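Local coordinates for choline/ethanolamine kinase family protein (PDB 3DXQ) that probably transfers a phosphate group to ethanolamine or choline, as kinases of its family do, at residues K99-P104 and A220-E225; E112-L117 and E183-T188; R157-V162 and K247-L252; A238-V243 and S292-A297. All coordinates share one frame; numbering follows the deposited sequence.

Contact 1 (K99-P104 and A220-E225); sequences KFKTRP and ANQDEE
The side-chain amide of Q222 reaches from helix 220-231 to the C-terminal end of helix 97-102, where its NE2 lies 2.9 Å from F100 O. With an N-H...O angle of 126°, this hydrogen bond is weak and strongly bent. The acceptor is well chosen all the same: the residue four places further on is P104, which has no N-H, so the usual helical partner of this carbonyl is missing just where the helix stops and R103 leaves helical geometry. Beside the amide, K101 crosses Q222 at about a right angle, and its CD packs 3.4 Å from Q222 OE1.

In the second shell, Q222 OE1 accepts a hydrogen bond from N219 N; OE1 and NE2 each have a partner, which favours this turn of the amide although the NE2 bond is weak. The lysine chain, bent at chi2 (-93°), carries its ammonium to K217 O. Glutamine suits the place because its chain, extended beyond CG (chi2 175°), is long enough to span helices whose nearest CA atoms, those of K101 and Q222, are 7.9 Å apart. With alanine in place of Q222, F100 O and N219 N would probably lose their amide partner, and K101 the chain it crosses. P107 of helix 106-118 packs on Q222, and S106 touches F100, so the start of that helix borders the junction between helices 97-102 and 220-231.

Contact 2 (E112-L117 and E183-T188); sequences EAFRKL and ENFLDT
F114 lies in regular helix, with K116 N bonded to E112 O and L117 N to A113 O around it, whereas F185 opens strand 185-187 directly after a short 3-10 segment. The two backbones stay well apart, the CA atoms of F114 and F185 being 11.0 Å from each other, and only long side chains can bridge that distance. The strand is the middle one of a small antiparallel sheet: F185 pairs through its backbone with M95, L186 with W193, and D187 with Q93.

Both phenylalanines put CG beside the backbone N and anti to the carbonyl carbon, at the same chi1 of -74°, and the side chains then cross at about a right angle. F185 presents its ring edge toward the face of F114 in an offset edge-to-face (T-shaped) pair, with centroids 5.8 Å apart and planes at 84°. The closest atoms are the two CZ carbons, at 3.8 Å, that of F114 lying near the plane of the F185 ring.

Just before the strand, H177, D179 and N184 fit the H-x-D-x4-N signature of the catalytic loop in kinase-like phosphotransferases, so F185, directly after N184, ties the strand leaving this probable loop to helix 106-118.

A113, one residue before F114, is small enough to let the F185 ring in, its CB being 4.8 Å from F185 CE2. Large apolar rings suit this buried site: L209 and L212 of helix 206-215 and Y230 of helix 220-231 pack on F114, while M192 and I194 of the neighbouring strand, with L212 again, touch F185.

Contact 3 (R157-V162 and K247-L252); sequences REAGGV and KAMCDL
A helix-helix crossing in the helical lobe of this kinase-like fold brings A159 and V162, on one side of helix 152-167, against M249 and L252 of helix 237-263. The short axis segments run at 136° to each other, measured between their N-to-C directions, and come no nearer than 11.3 Å. At that separation small residues on both sides would fail to meet, and the long side chain of M249, present as selenomethionine, bridges the space.

Its chain bends at chi2 (-43°), which turns the selenium and terminal methyl toward the other helix. SE lies 3.9 Å from A159 CB. V162 comes from the other helix tip to tip with M249. The modelled approach of M249 CE to V162 is too short for two carbons, so the position of that methyl is doubtful, but V162 CG1 and M249 CG, 4.0 Å apart, confirm that the two side chains meet. One turn further along, L252 brings CD2 to within 3.9 Å of A159 CB, so a single alanine methyl faces both M249 and L252; a small residue suits this position because the partners supply the bulk.

Other helices close the core. L130 and F131 of helix 130-141 pack on M249, M286 of helix 271-287 and L295 of helix 289-300 on V162, and F291, also of helix 289-300, on A248.

Contact 4 (A238-V243 and S292-A297); sequences AERGRV and SRHLAA
H294 lies against the backbone of G241 with its CB 3.8 Å from G241 CA, and extends its ring toward R240. With chi1 at -77°, CG stands anti to the carbonyl carbon, and this sends NE2 to the aliphatic part of the arginine, where R240 CD approaches the ring edge at 3.7 Å. R240 runs out extended through chi2; the bend at chi3 carries the guanidinium away from the ring, its plane inclined 34° to the imidazole, and NH1 forms a salt bridge with E224 OE2 of helix 220-231.

The setting is a close crossing of helices 237-263 and 289-300 at -121°, the short axis segments only 7.9 Å apart. Glycine makes this possible: G241 CA rests 3.7 Å from H294 O, and a CB on this residue would clash with that oxygen. Small residues also allow close approach at A238 and A297, whose CA atoms are 5.1 Å apart; A238 CB lies 4.0 Å from A297 O. Replacing H294 with alanine would probably open a gap beside G241 and leave the methylene groups of R240 without their ring-edge support. H294 also touches V244 of helix 237-263, and L295 packs on A165 of helix 152-167.

In the fold
The contacts are linked by salt bridges and shared helices. Contact 2 is nested along the chain within the loop closed by contact 1; their centres are 14 Å apart, and R103 NE joins D187 OD2 at 2.9 Å. Helix 220-231 of contact 1 is followed by helix 237-263, which serves both contacts 3 and 4, and it is tied to them by D223 with K247 and E224 with R240. Contacts 3 and 4 alternate along the chain, lie 12 Å apart between centres, and touch where V162 meets L295. Contact 2, about 26 Å from contact 3 between centres, takes in the end of the probable catalytic loop, so the series joins that region to the C-terminal helices.

Contact 1 (K99-P104 and A220-E225)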
# COMPACT_ATOMS: atom_id res chain seq x y z
N LYS A 99 6.58 5.34 14.23
CA LYS A 99 7.76 4.48 14.29
C LYS A 99 8.76 4.72 13.16
O LYS A 99 9.95 4.42 13.31
CB LYS A 99 7.37 3.01 14.34
CG LYS A 99 6.63 2.59 15.62
CD LYS A 99 5.79 1.33 15.34
CE LYS A 99 5.05 0.82 16.56
NZ LYS A 99 5.98 0.09 17.43
N PHE A 100 8.28 5.27 12.03
CA PHE A 100 9.17 5.59 10.90
C PHE A 100 10.06 6.79 11.17
O PHE A 100 11.10 6.93 10.55
CB PHE A 100 8.39 5.76 9.58
CG PHE A 100 8.31 4.48 8.76
CD1 PHE A 100 9.45 3.92 8.20
CD2 PHE A 100 7.09 3.86 8.53
CE1 PHE A 100 9.38 2.75 7.44
CE2 PHE A 100 7.01 2.72 7.77
CZ PHE A 100 8.17 2.16 7.23
N LYS A 101 9.65 7.65 12.09
CA LYS A 101 10.50 8.75 12.58
C LYS A 101 11.35 8.22 13.76
O LYS A 101 12.51 8.55 13.91
CB LYS A 101 9.65 9.93 13.11
CG LYS A 101 8.54 10.47 12.21
CD LYS A 101 8.97 11.64 11.32
CE LYS A 101 7.76 12.50 10.88
NZ LYS A 101 6.63 11.73 10.32
N THR A 102 10.74 7.37 14.58
CA THR A 102 11.37 6.82 15.80
C THR A 102 12.50 5.80 15.62
O THR A 102 13.46 5.80 16.38
CB THR A 102 10.27 6.14 16.69
OG1 THR A 102 9.67 7.13 17.53
CG2 THR A 102 10.83 4.98 17.57
N ARG A 103 12.37 4.92 14.64
CA ARG A 103 13.34 3.83 14.49
C ARG A 103 14.35 4.21 13.42
O ARG A 103 14.03 4.18 12.23
CB ARG A 103 12.62 2.51 14.17
CG ARG A 103 11.55 2.16 15.23
CD ARG A 103 10.62 1.02 14.82
NE ARG A 103 11.34 -0.24 14.61
CZ ARG A 103 11.79 -1.03 15.58
NH1 ARG A 103 11.59 -0.71 16.86
NH2 ARG A 103 12.44 -2.14 15.29
N PRO A 104 15.57 4.59 13.83
CA PRO A 104 16.51 5.09 12.83
C PRO A 104 16.84 4.05 11.78
O PRO A 104 17.06 2.90 12.12
CB PRO A 104 17.74 5.44 13.65
CG PRO A 104 17.60 4.69 14.91
CD PRO A 104 16.16 4.57 15.18
N ALA A 220 10.94 15.42 4.11
CA ALA A 220 11.96 15.45 3.06
C ALA A 220 13.12 14.51 3.35
O ALA A 220 13.59 13.82 2.45
CB ALA A 220 12.47 16.85 2.87
N ASN A 221 13.59 14.52 4.59
CA ASN A 221 14.72 13.71 5.00
C ASN A 221 14.46 12.22 4.86
O ASN A 221 15.30 11.49 4.36
CB ASN A 221 15.10 14.04 6.45
CG ASN A 221 15.63 15.43 6.59
OD1 ASN A 221 15.19 16.21 7.45
ND2 ASN A 221 16.55 15.78 5.71
N GLN A 222 13.28 11.78 5.29
CA GLN A 222 12.90 10.39 5.20
C GLN A 222 12.82 9.94 3.75
O GLN A 222 13.27 8.83 3.40
CB GLN A 222 11.56 10.18 5.91
CG GLN A 222 11.65 10.28 7.43
CD GLN A 222 10.31 10.18 8.10
OE1 GLN A 222 9.48 11.09 8.01
NE2 GLN A 222 10.11 9.10 8.84
N ASP A 223 12.27 10.82 2.90
CA ASP A 223 12.21 10.55 1.47
C ASP A 223 13.59 10.35 0.87
O ASP A 223 13.78 9.44 0.07
CB ASP A 223 11.48 11.67 0.73
CG ASP A 223 9.98 11.60 0.91
OD1 ASP A 223 9.47 10.64 1.52
OD2 ASP A 223 9.30 12.52 0.43
N GLU A 224 14.57 11.18 1.25
CA GLU A 224 15.93 11.00 0.75
C GLU A 224 16.48 9.67 1.23
O GLU A 224 17.07 8.92 0.48
CB GLU A 224 16.87 12.11 1.23
CG GLU A 224 16.56 13.48 0.65
CD GLU A 224 16.41 13.45 -0.87
OE1 GLU A 224 17.35 12.96 -1.56
OE2 GLU A 224 15.34 13.90 -1.36
N GLU A 225 16.30 9.39 2.51
CA GLU A 225 16.79 8.15 3.06
C GLU A 225 16.16 6.94 2.34
O GLU A 225 16.85 5.98 2.05
CB GLU A 225 16.54 8.09 4.57
CG GLU A 225 17.30 6.97 5.24
CD GLU A 225 16.78 6.67 6.62
OE1 GLU A 225 16.60 7.60 7.41
OE2 GLU A 225 16.55 5.48 6.89

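Contact 2 (E112-L117 and E183-T188)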
# COMPACT_ATOMS: atom_id res chain seq x y z
N GLU A 112 15.12 -0.80 1.00
CA GLU A 112 15.81 -2.07 0.73
C GLU A 112 14.79 -3.17 0.44
O GLU A 112 15.01 -3.97 -0.46
CB GLU A 112 16.76 -2.42 1.89
CG GLU A 112 18.07 -1.54 1.81
CD GLU A 112 18.73 -1.12 3.17
OE1 GLU A 112 18.46 -1.72 4.25
OE2 GLU A 112 19.56 -0.17 3.13
N ALA A 113 13.66 -3.16 1.15
CA ALA A 113 12.63 -4.18 0.91
C ALA A 113 12.04 -4.00 -0.48
O ALA A 113 11.91 -4.99 -1.24
CB ALA A 113 11.53 -4.12 1.97
N PHE A 114 11.66 -2.77 -0.83
CA PHE A 114 11.15 -2.52 -2.17
C PHE A 114 12.19 -2.94 -3.21
O PHE A 114 11.87 -3.55 -4.24
CB PHE A 114 10.83 -1.04 -2.39
CG PHE A 114 9.57 -0.58 -1.70
CD1 PHE A 114 8.44 -1.38 -1.64
CD2 PHE A 114 9.50 0.69 -1.18
CE1 PHE A 114 7.28 -0.91 -1.02
CE2 PHE A 114 8.34 1.16 -0.57
CZ PHE A 114 7.23 0.36 -0.50
N ARG A 115 13.45 -2.61 -2.94
CA ARG A 115 14.51 -2.89 -3.89
C ARG A 115 14.60 -4.36 -4.19
O ARG A 115 14.77 -4.77 -5.33
CB ARG A 115 15.84 -2.40 -3.34
CG ARG A 115 17.00 -2.47 -4.31
CD ARG A 115 18.14 -1.72 -3.70
NE ARG A 115 19.40 -1.86 -4.40
CZ ARG A 115 20.55 -1.34 -3.96
NH1 ARG A 115 20.59 -0.64 -2.84
NH2 ARG A 115 21.66 -1.52 -4.65
N LYS A 116 14.50 -5.16 -3.13
CA LYS A 116 14.53 -6.60 -3.24
C LYS A 116 13.32 -7.07 -4.03
O LYS A 116 13.46 -7.95 -4.90
CB LYS A 116 14.55 -7.24 -1.86
CG LYS A 116 15.00 -8.70 -1.88
CD LYS A 116 15.33 -9.16 -0.45
CE LYS A 116 15.57 -10.64 -0.35
NZ LYS A 116 15.51 -11.01 1.08
N LEU A 117 12.17 -6.48 -3.73
CA LEU A 117 10.91 -6.84 -4.38
C LEU A 117 10.95 -6.57 -5.85
O LEU A 117 10.75 -7.47 -6.65
CB LEU A 117 9.73 -6.09 -3.76
CG LEU A 117 8.36 -6.25 -4.45
CD1 LEU A 117 7.94 -7.72 -4.43
CD2 LEU A 117 7.28 -5.34 -3.83
N GLU A 183 1.42 -0.07 8.40
CA GLU A 183 1.04 -1.28 9.15
C GLU A 183 1.44 -2.57 8.42
O GLU A 183 1.63 -3.60 9.04
CB GLU A 183 -0.46 -1.33 9.49
CG GLU A 183 -1.40 -1.40 8.30
CD GLU A 183 -2.83 -1.76 8.68
OE1 GLU A 183 -3.07 -2.92 9.11
OE2 GLU A 183 -3.72 -0.89 8.53
N ASN A 184 1.57 -2.50 7.10
CA ASN A 184 2.00 -3.65 6.31
C ASN A 184 3.49 -3.99 6.40
O ASN A 184 3.93 -4.95 5.78
CB ASN A 184 1.62 -3.41 4.84
CG ASN A 184 0.13 -3.45 4.62
OD1 ASN A 184 -0.60 -4.08 5.39
ND2 ASN A 184 -0.34 -2.80 3.55
N PHE A 185 4.26 -3.20 7.15
CA PHE A 185 5.69 -3.43 7.28
C PHE A 185 6.02 -3.96 8.66
O PHE A 185 5.62 -3.39 9.67
CB PHE A 185 6.48 -2.14 7.08
CG PHE A 185 6.56 -1.69 5.65
CD1 PHE A 185 5.55 -0.92 5.10
CD2 PHE A 185 7.66 -2.04 4.87
CE1 PHE A 185 5.62 -0.51 3.79
CE2 PHE A 185 7.73 -1.63 3.56
CZ PHE A 185 6.70 -0.86 3.01
N LEU A 186 6.75 -5.07 8.68
CA LEU A 186 7.20 -5.68 9.92
C LEU A 186 8.69 -5.47 9.97
O LEU A 186 9.43 -5.96 9.11
CB LEU A 186 6.86 -7.16 9.96
CG LEU A 186 5.41 -7.50 9.59
CD1 LEU A 186 5.21 -9.00 9.71
CD2 LEU A 186 4.36 -6.70 10.41
N ASP A 187 9.15 -4.75 10.99
CA ASP A 187 10.55 -4.40 11.09
C ASP A 187 11.28 -5.23 12.12
O ASP A 187 10.93 -5.19 13.29
CB ASP A 187 10.66 -2.92 11.49
CG ASP A 187 12.09 -2.41 11.50
OD1 ASP A 187 12.95 -2.97 10.76
OD2 ASP A 187 12.35 -1.44 12.23
N THR A 188 12.28 -5.99 11.71
CA THR A 188 13.12 -6.62 12.72
C THR A 188 14.04 -5.47 13.03
O THR A 188 13.67 -4.31 12.83
CB THR A 188 13.87 -7.86 12.21
OG1 THR A 188 14.90 -7.48 11.30
CG2 THR A 188 12.90 -8.81 11.54

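Contact 3 (R157-V162 and K247-L252)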
# COMPACT_ATOMS: atom_id res chain seq x y z
N ARG A 157 -8.59 18.24 -13.14
CA ARG A 157 -8.09 18.81 -14.38
C ARG A 157 -6.56 18.77 -14.36
O ARG A 157 -5.93 18.23 -15.29
CB ARG A 157 -8.60 20.24 -14.56
CG ARG A 157 -8.15 20.92 -15.86
CD ARG A 157 -8.65 22.35 -15.95
NE ARG A 157 -8.47 23.06 -14.68
CZ ARG A 157 -7.31 23.55 -14.22
NH1 ARG A 157 -6.18 23.43 -14.93
NH2 ARG A 157 -7.27 24.17 -13.05
N GLU A 158 -5.97 19.30 -13.30
CA GLU A 158 -4.51 19.29 -13.17
C GLU A 158 -3.93 17.88 -13.23
O GLU A 158 -2.83 17.69 -13.75
CB GLU A 158 -4.04 19.98 -11.87
CG GLU A 158 -4.41 21.47 -11.70
CD GLU A 158 -3.79 22.41 -12.75
OE1 GLU A 158 -3.10 21.92 -13.67
OE2 GLU A 158 -4.00 23.66 -12.65
N ALA A 159 -4.67 16.89 -12.73
CA ALA A 159 -4.22 15.48 -12.77
C ALA A 159 -4.07 14.99 -14.21
O ALA A 159 -3.29 14.08 -14.48
CB ALA A 159 -5.17 14.56 -11.99
N GLY A 160 -4.82 15.59 -15.13
CA GLY A 160 -4.68 15.31 -16.54
C GLY A 160 -3.27 15.64 -16.98
O GLY A 160 -2.67 14.88 -17.73
N GLY A 161 -2.74 16.76 -16.50
CA GLY A 161 -1.40 17.19 -16.85
C GLY A 161 -0.37 16.23 -16.28
O GLY A 161 0.65 15.95 -16.92
N VAL A 162 -0.65 15.73 -15.08
CA VAL A 162 0.21 14.76 -14.40
C VAL A 162 0.23 13.45 -15.20
O VAL A 162 1.29 12.86 -15.46
CB VAL A 162 -0.31 14.49 -12.96
CG1 VAL A 162 0.53 13.42 -12.27
CG2 VAL A 162 -0.35 15.78 -12.13
N LYS A 247 2.85 10.65 -4.88
CA LYS A 247 2.34 11.14 -3.60
C LYS A 247 0.99 11.82 -3.85
O LYS A 247 0.01 11.53 -3.18
CB LYS A 247 3.29 12.14 -2.95
CG LYS A 247 4.39 11.57 -2.07
CD LYS A 247 5.36 12.69 -1.69
CE LYS A 247 5.85 12.62 -0.26
NZ LYS A 247 6.96 13.60 0.02
N ALA A 248 0.94 12.71 -4.84
CA ALA A 248 -0.30 13.43 -5.15
C ALA A 248 -1.39 12.50 -5.67
O ALA A 248 -2.51 12.53 -5.19
CB ALA A 248 -0.04 14.59 -6.15
N MSE A 249 -1.06 11.67 -6.66
CA MSE A 249 -2.05 10.77 -7.25
C MSE A 249 -2.58 9.73 -6.28
O MSE A 249 -3.73 9.33 -6.39
CB MSE A 249 -1.48 10.05 -8.47
CG MSE A 249 -1.25 10.93 -9.68
SE MSE A 249 -2.72 12.20 -10.01
CE MSE A 249 -2.47 12.41 -11.88
N CYS A 250 -1.73 9.29 -5.37
CA CYS A 250 -2.10 8.33 -4.35
C CYS A 250 -3.19 8.90 -3.46
O CYS A 250 -4.22 8.29 -3.24
CB CYS A 250 -0.88 7.99 -3.51
SG CYS A 250 -1.14 6.65 -2.37
N ASP A 251 -2.98 10.11 -2.96
CA ASP A 251 -4.01 10.79 -2.19
C ASP A 251 -5.29 10.98 -2.99
O ASP A 251 -6.39 10.81 -2.45
CB ASP A 251 -3.53 12.17 -1.72
CG ASP A 251 -2.88 12.15 -0.34
OD1 ASP A 251 -3.18 11.26 0.47
OD2 ASP A 251 -2.10 13.07 -0.06
N LEU A 252 -5.16 11.35 -4.25
CA LEU A 252 -6.34 11.59 -5.09
C LEU A 252 -7.17 10.32 -5.25
O LEU A 252 -8.40 10.37 -5.15
CB LEU A 252 -5.93 12.11 -6.47
CG LEU A 252 -7.09 12.45 -7.41
CD1 LEU A 252 -7.93 13.55 -6.84
CD2 LEU A 252 -6.56 12.83 -8.75

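Contact 4 (A238-V243 and S292-A297)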
# COMPACT_ATOMS: atom_id res chain seq x y z
N ALA A 238 14.26 13.29 -12.17
CA ALA A 238 13.12 12.63 -12.84
C ALA A 238 12.51 11.59 -11.91
O ALA A 238 11.31 11.36 -11.89
CB ALA A 238 13.56 11.98 -14.16
N GLU A 239 13.38 10.95 -11.15
CA GLU A 239 12.97 9.92 -10.22
C GLU A 239 12.19 10.55 -9.10
O GLU A 239 11.05 10.18 -8.83
CB GLU A 239 14.20 9.20 -9.67
CG GLU A 239 14.84 8.35 -10.71
CD GLU A 239 16.21 7.80 -10.34
OE1 GLU A 239 16.98 8.40 -9.56
OE2 GLU A 239 16.55 6.77 -10.92
N ARG A 240 12.82 11.52 -8.46
CA ARG A 240 12.21 12.30 -7.38
C ARG A 240 10.88 12.85 -7.83
O ARG A 240 9.91 12.82 -7.08
CB ARG A 240 13.14 13.45 -7.01
CG ARG A 240 12.80 14.21 -5.75
CD ARG A 240 13.75 15.39 -5.63
NE ARG A 240 15.14 15.00 -5.93
CZ ARG A 240 15.96 14.45 -5.04
NH1 ARG A 240 15.55 14.25 -3.82
NH2 ARG A 240 17.20 14.08 -5.38
N GLY A 241 10.83 13.36 -9.05
CA GLY A 241 9.59 13.90 -9.61
C GLY A 241 8.46 12.88 -9.69
O GLY A 241 7.30 13.21 -9.48
N ARG A 242 8.80 11.64 -10.03
CA ARG A 242 7.79 10.60 -10.12
C ARG A 242 7.24 10.27 -8.74
O ARG A 242 6.03 10.13 -8.56
CB ARG A 242 8.31 9.37 -10.89
CG ARG A 242 7.77 9.36 -12.31
CD ARG A 242 8.47 8.49 -13.32
NE ARG A 242 8.73 7.11 -12.91
CZ ARG A 242 9.94 6.54 -12.91
NH1 ARG A 242 11.01 7.23 -13.29
NH2 ARG A 242 10.10 5.29 -12.54
N VAL A 243 8.12 10.20 -7.75
CA VAL A 243 7.67 9.92 -6.40
C VAL A 243 6.70 11.02 -5.97
O VAL A 243 5.57 10.76 -5.55
CB VAL A 243 8.83 9.81 -5.42
CG1 VAL A 243 8.31 9.44 -4.06
CG2 VAL A 243 9.82 8.78 -5.88
N SER A 292 5.29 21.87 -9.75
CA SER A 292 5.38 22.10 -11.18
C SER A 292 6.80 21.79 -11.68
O SER A 292 6.96 21.29 -12.79
CB SER A 292 4.98 23.52 -11.54
OG SER A 292 5.81 24.45 -10.88
N ARG A 293 7.80 22.07 -10.85
CA ARG A 293 9.19 21.68 -11.18
C ARG A 293 9.37 20.17 -11.26
O ARG A 293 10.03 19.67 -12.17
CB ARG A 293 10.19 22.23 -10.16
CG ARG A 293 11.07 23.36 -10.66
CD ARG A 293 11.86 23.96 -9.51
NE ARG A 293 11.11 25.01 -8.81
CZ ARG A 293 11.11 25.22 -7.49
NH1 ARG A 293 11.78 24.42 -6.67
NH2 ARG A 293 10.39 26.22 -6.99
N HIS A 294 8.78 19.46 -10.31
CA HIS A 294 8.83 18.00 -10.31
C HIS A 294 8.11 17.43 -11.52
O HIS A 294 8.54 16.42 -12.10
CB HIS A 294 8.22 17.44 -9.02
CG HIS A 294 9.12 17.54 -7.84
ND1 HIS A 294 8.73 18.11 -6.65
CD2 HIS A 294 10.41 17.15 -7.66
CE1 HIS A 294 9.73 18.07 -5.79
NE2 HIS A 294 10.76 17.50 -6.38
N LEU A 295 7.01 18.08 -11.89
CA LEU A 295 6.21 17.67 -13.03
C LEU A 295 7.03 17.88 -14.30
O LEU A 295 7.19 16.96 -15.11
CB LEU A 295 4.93 18.49 -13.06
CG LEU A 295 3.76 17.98 -13.88
CD1 LEU A 295 3.31 16.66 -13.29
CD2 LEU A 295 2.61 19.01 -13.93
N ALA A 296 7.58 19.08 -14.43
CA ALA A 296 8.41 19.45 -15.58
C ALA A 296 9.62 18.52 -15.73
O ALA A 296 10.01 18.21 -16.85
CB ALA A 296 8.86 20.88 -15.44
N ALA A 297 10.18 18.07 -14.61
CA ALA A 297 11.30 17.10 -14.60
C ALA A 297 10.86 15.72 -15.09
O ALA A 297 11.61 15.02 -15.77
CB ALA A 297 11.89 17.01 -13.22